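Local coordinates for protein Rv3592 (Mycobacterium tuberculosis, PDB 3HX9) that probably degrades heme oxidatively to mycobilins with release of iron, working as a homodimer whose active site can hold two hemes, at residues A[55-59]-A[60-64]. Numbering follows the deposited sequence.
Sequences THWES and DEAFQ. With HEM (protoporphyrin IX containing Fe), chain E.
Trp-57 and Phe-63 meet in a T-shaped stack where strand 51-57 of the ferredoxin-like ABM fold passes through a short turn into helix 60-68, N-capped by Ser-59. Phe-63 sends its ring edge toward one face of the indole, the planes inclined at 69°. Its CB sits over the same face, 3.9 Å from the centroid of the five-membered ring in a CH-pi contact, and CD1 comes to 3.6 Å from Trp-57 NE1. The indole is also held at its edge: its N-H lies in the ring plane and meets Thr-55 OG1, 2.9 Å from NE1, and that hydroxyl also bonds to Lys-5 O of strand 3-9. Phe-36 and Trp-66, the predicted transition-state stabilizer, pack on Trp-57 as well, so this end is tight and buried.

Toward solvent, the turn is held by polar bonds. Ser-59 OG, lying between the backbone N and the carbonyl carbon (chi1 66°), accepts from Ala-62 N at 2.9 Å, while Ser-59 O accepts a nearly straight bond from Phe-63 N (167°). Gln-64 NE2 gives a further bond to the syn lone pair of Asp-60 OD1, and the exposed Glu-61 leads away from the turn. On the pocket side, strand and helix both reach one of the two hemes: Thr-55 CG2 touches its CBB at 3.3 Å, and Phe-63 CZ lies 3.5 Å from its vinyl carbon CBC, which meets the phenyl ring at its edge.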
ATOM      1  N   THR A  55      -1.363  -7.135  -0.212  1.00 11.91           N
ATOM      2  CA  THR A  55      -1.811  -8.240   0.659  1.00 12.37           C
ATOM      3  C   THR A  55      -1.142  -8.082   2.016  1.00 11.53           C
ATOM      4  O   THR A  55      -0.018  -7.567   2.142  1.00 13.19           O
ATOM      5  CB  THR A  55      -1.477  -9.629   0.101  1.00 11.40           C
ATOM      6  OG1 THR A  55      -0.044  -9.895   0.206  1.00 13.39           O
ATOM      7  CG2 THR A  55      -1.915  -9.732  -1.343  1.00 14.53           C
ATOM      8  N   HIS A  56      -1.871  -8.519   3.059  1.00 12.03           N
ATOM      9  CA  HIS A  56      -1.407  -8.311   4.460  1.00 13.68           C
ATOM     10  C   HIS A  56      -1.314  -9.660   5.167  1.00 13.35           C
ATOM     11  O   HIS A  56      -2.210 -10.507   5.018  1.00 14.39           O
ATOM     12  CB  HIS A  56      -2.521  -7.509   5.158  1.00 13.51           C
ATOM     13  CG  HIS A  56      -2.673  -6.135   4.573  1.00 15.77           C
ATOM     14  ND1 HIS A  56      -3.524  -5.831   3.535  1.00 18.29           N
ATOM     15  CD2 HIS A  56      -2.006  -4.993   4.876  1.00 11.73           C
ATOM     16  CE1 HIS A  56      -3.412  -4.537   3.250  1.00 12.25           C
ATOM     17  NE2 HIS A  56      -2.523  -4.003   4.077  1.00 15.86           N
ATOM     18  N   TRP A  57      -0.208  -9.867   5.873  1.00 12.34           N
ATOM     19  CA  TRP A  57       0.039 -11.147   6.541  1.00 15.00           C
ATOM     20  C   TRP A  57       0.548 -10.887   7.939  1.00 16.38           C
ATOM     21  O   TRP A  57       1.200  -9.902   8.210  1.00 16.24           O
ATOM     22  CB  TRP A  57       1.049 -11.974   5.791  1.00 14.24           C
ATOM     23  CG  TRP A  57       0.643 -12.240   4.367  1.00 15.46           C
ATOM     24  CD1 TRP A  57       0.748 -11.375   3.286  1.00 17.28           C
ATOM     25  CD2 TRP A  57      -0.038 -13.405   3.897  1.00 15.39           C
ATOM     26  NE1 TRP A  57       0.150 -11.952   2.193  1.00 15.16           N
ATOM     27  CE2 TRP A  57      -0.282 -13.221   2.509  1.00 15.99           C
ATOM     28  CE3 TRP A  57      -0.407 -14.611   4.497  1.00 17.84           C
ATOM     29  CZ2 TRP A  57      -0.969 -14.198   1.729  1.00 17.69           C
ATOM     30  CZ3 TRP A  57      -1.085 -15.586   3.749  1.00 18.26           C
ATOM     31  CH2 TRP A  57      -1.327 -15.381   2.352  1.00 18.28           C
ATOM     32  N   GLU A  58       0.288 -11.828   8.824  1.00 18.76           N
ATOM     33  CA  GLU A  58       0.910 -11.772  10.154  1.00 20.20           C
ATOM     34  C   GLU A  58       2.425 -11.848  10.172  1.00 18.99           C
ATOM     35  O   GLU A  58       3.056 -11.237  11.045  1.00 19.19           O
ATOM     36  CB  GLU A  58       0.374 -12.946  10.988  1.00 20.88           C
ATOM     37  CG  GLU A  58      -1.150 -12.992  10.998  1.00 30.48           C
ATOM     38  CD  GLU A  58      -1.710 -13.752  12.188  1.00 40.32           C
ATOM     39  OE1 GLU A  58      -1.135 -14.835  12.541  1.00 42.14           O
ATOM     40  OE2 GLU A  58      -2.725 -13.232  12.746  1.00 42.56           O
ATOM     41  N   SER A  59       3.046 -12.600   9.244  1.00 17.06           N
ATOM     42  CA  SER A  59       4.477 -12.735   9.184  1.00 18.01           C
ATOM     43  C   SER A  59       4.921 -13.031   7.771  1.00 18.33           C
ATOM     44  O   SER A  59       4.104 -13.486   6.951  1.00 18.85           O
ATOM     45  CB  SER A  59       4.920 -13.922  10.053  1.00 19.02           C
ATOM     46  OG  SER A  59       4.448 -15.169   9.525  1.00 21.83           O
ATOM     47  N   ASP A  60       6.193 -12.817   7.521  1.00 19.19           N
ATOM     48  CA  ASP A  60       6.746 -13.246   6.244  1.00 17.53           C
ATOM     49  C   ASP A  60       6.622 -14.773   6.140  1.00 20.41           C
ATOM     50  O   ASP A  60       6.342 -15.284   5.055  1.00 20.23           O
ATOM     51  CB  ASP A  60       8.190 -12.868   6.154  1.00 18.56           C
ATOM     52  CG  ASP A  60       8.845 -13.391   4.890  1.00 22.02           C
ATOM     53  OD1 ASP A  60       8.386 -13.056   3.767  1.00 19.89           O
ATOM     54  OD2 ASP A  60       9.826 -14.212   5.013  1.00 22.52           O
ATOM     55  N   GLU A  61       6.779 -15.503   7.253  1.00 20.86           N
ATOM     56  CA  GLU A  61       6.720 -16.989   7.089  1.00 23.38           C
ATOM     57  C   GLU A  61       5.339 -17.432   6.606  1.00 22.08           C
ATOM     58  O   GLU A  61       5.227 -18.408   5.809  1.00 22.22           O
ATOM     59  CB  GLU A  61       7.097 -17.732   8.389  1.00 25.50           C
ATOM     60  CG  GLU A  61       8.586 -17.974   8.517  1.00 34.59           C
ATOM     61  CD  GLU A  61       9.049 -18.166   9.983  1.00 45.50           C
ATOM     62  OE1 GLU A  61       8.476 -19.063  10.664  1.00 49.99           O
ATOM     63  OE2 GLU A  61       9.985 -17.426  10.443  1.00 48.08           O
ATOM     64  N   ALA A  62       4.300 -16.721   7.065  1.00 20.02           N
ATOM     65  CA  ALA A  62       2.970 -17.056   6.683  1.00 20.04           C
ATOM     66  C   ALA A  62       2.803 -16.815   5.195  1.00 19.29           C
ATOM     67  O   ALA A  62       2.271 -17.668   4.463  1.00 19.78           O
ATOM     68  CB  ALA A  62       1.901 -16.220   7.491  1.00 19.76           C
ATOM     69  N   PHE A  63       3.288 -15.665   4.752  1.00 16.43           N
ATOM     70  CA  PHE A  63       3.233 -15.376   3.318  1.00 16.32           C
ATOM     71  C   PHE A  63       4.004 -16.430   2.502  1.00 16.43           C
ATOM     72  O   PHE A  63       3.482 -16.970   1.523  1.00 18.18           O
ATOM     73  CB  PHE A  63       3.773 -14.003   3.018  1.00 14.22           C
ATOM     74  CG  PHE A  63       4.002 -13.770   1.538  1.00 15.40           C
ATOM     75  CD1 PHE A  63       2.914 -13.580   0.667  1.00 18.46           C
ATOM     76  CD2 PHE A  63       5.266 -13.813   1.062  1.00 15.16           C
ATOM     77  CE1 PHE A  63       3.122 -13.393  -0.704  1.00 17.25           C
ATOM     78  CE2 PHE A  63       5.552 -13.638  -0.309  1.00 17.42           C
ATOM     79  CZ  PHE A  63       4.435 -13.430  -1.188  1.00 17.22           C
ATOM     80  N   GLN A  64       5.246 -16.700   2.898  1.00 17.10           N
ATOM     81  CA  GLN A  64       6.042 -17.665   2.177  1.00 19.51           C
ATOM     82  C   GLN A  64       5.380 -19.046   2.102  1.00 19.82           C
ATOM     83  O   GLN A  64       5.487 -19.740   1.064  1.00 21.49           O
ATOM     84  CB  GLN A  64       7.437 -17.757   2.724  1.00 19.95           C
ATOM     85  CG  GLN A  64       8.199 -16.385   2.702  1.00 22.29           C
ATOM     86  CD  GLN A  64       8.597 -15.861   1.336  1.00 31.06           C
ATOM     87  OE1 GLN A  64       8.698 -16.633   0.382  1.00 32.74           O
ATOM     88  NE2 GLN A  64       8.896 -14.524   1.239  1.00 31.30           N
TER
HETATM   89  CHA HEM E 200      -1.731 -13.066 -11.554  1.00 18.38           C
HETATM   90  CHB HEM E 200      -5.217 -13.050  -8.160  1.00 20.56           C
HETATM   91  CHC HEM E 200      -1.837 -12.155  -4.770  1.00 16.90           C
HETATM   92  CHD HEM E 200       1.618 -13.066  -8.052  1.00 21.79           C
HETATM   93  C1A HEM E 200      -2.952 -13.065 -10.912  1.00 19.79           C
HETATM   94  C2A HEM E 200      -4.219 -13.096 -11.605  1.00 21.83           C
HETATM   95  C3A HEM E 200      -5.175 -13.112 -10.676  1.00 22.38           C
HETATM   96  C4A HEM E 200      -4.565 -13.045  -9.394  1.00 18.81           C
HETATM   97  CMA HEM E 200      -6.694 -13.101 -10.873  1.00 23.61           C
HETATM   98  CAA HEM E 200      -4.376 -13.124 -13.152  1.00 25.26           C
HETATM   99  CBA HEM E 200      -4.332 -11.680 -13.680  1.00 26.04           C
HETATM  100  CGA HEM E 200      -4.531 -11.521 -15.180  1.00 28.00           C
HETATM  101  O1A HEM E 200      -3.617 -11.032 -15.815  1.00 34.86           O
HETATM  102  O2A HEM E 200      -5.580 -11.872 -15.728  1.00 30.12           O
HETATM  103  C1B HEM E 200      -4.580 -12.790  -6.976  1.00 16.71           C
HETATM  104  C2B HEM E 200      -5.274 -12.591  -5.714  1.00 17.35           C
HETATM  105  C3B HEM E 200      -4.335 -12.330  -4.768  1.00 19.59           C
HETATM  106  C4B HEM E 200      -3.026 -12.339  -5.409  1.00 19.47           C
HETATM  107  CMB HEM E 200      -6.790 -12.683  -5.476  1.00 21.06           C
HETATM  108  CAB HEM E 200      -4.666 -12.009  -3.313  1.00 18.92           C
HETATM  109  CBB HEM E 200      -3.844 -12.258  -2.299  1.00 30.55           C
HETATM  110  C1C HEM E 200      -0.616 -12.343  -5.365  1.00 18.66           C
HETATM  111  C2C HEM E 200       0.658 -12.141  -4.722  1.00 16.28           C
HETATM  112  C3C HEM E 200       1.563 -12.371  -5.689  1.00 20.75           C
HETATM  113  C4C HEM E 200       0.926 -12.739  -6.902  1.00 17.65           C
HETATM  114  CMC HEM E 200       0.931 -11.604  -3.302  1.00 18.84           C
HETATM  115  CAC HEM E 200       3.072 -12.282  -5.534  1.00 25.15           C
HETATM  116  CBC HEM E 200       3.617 -13.096  -4.625  1.00 37.48           C
HETATM  117  C1D HEM E 200       1.051 -13.134  -9.294  1.00 19.01           C
HETATM  118  C2D HEM E 200       1.815 -13.244 -10.499  1.00 17.53           C
HETATM  119  C3D HEM E 200       0.773 -13.238 -11.603  1.00 19.83           C
HETATM  120  C4D HEM E 200      -0.514 -13.102 -10.939  1.00 19.87           C
HETATM  121  CMD HEM E 200       3.367 -13.355 -10.568  1.00 16.91           C
HETATM  122  CAD HEM E 200       1.050 -13.319 -13.110  1.00 18.68           C
HETATM  123  CBD HEM E 200       1.216 -11.852 -13.547  1.00 20.32           C
HETATM  124  CGD HEM E 200       1.725 -11.827 -14.997  1.00 23.79           C
HETATM  125  O1D HEM E 200       1.569 -12.827 -15.704  1.00 28.22           O
HETATM  126  O2D HEM E 200       2.390 -10.877 -15.465  1.00 26.06           O
HETATM  127  NA  HEM E 200      -3.188 -13.022  -9.530  1.00 20.13           N
HETATM  128  NB  HEM E 200      -3.241 -12.648  -6.753  1.00 19.24           N
HETATM  129  NC  HEM E 200      -0.437 -12.737  -6.693  1.00 19.27           N
HETATM  130  ND  HEM E 200      -0.291 -12.998  -9.595  1.00 17.78           N
HETATM  131 FE   HEM E 200      -1.774 -12.533  -8.232  1.00 18.17          FE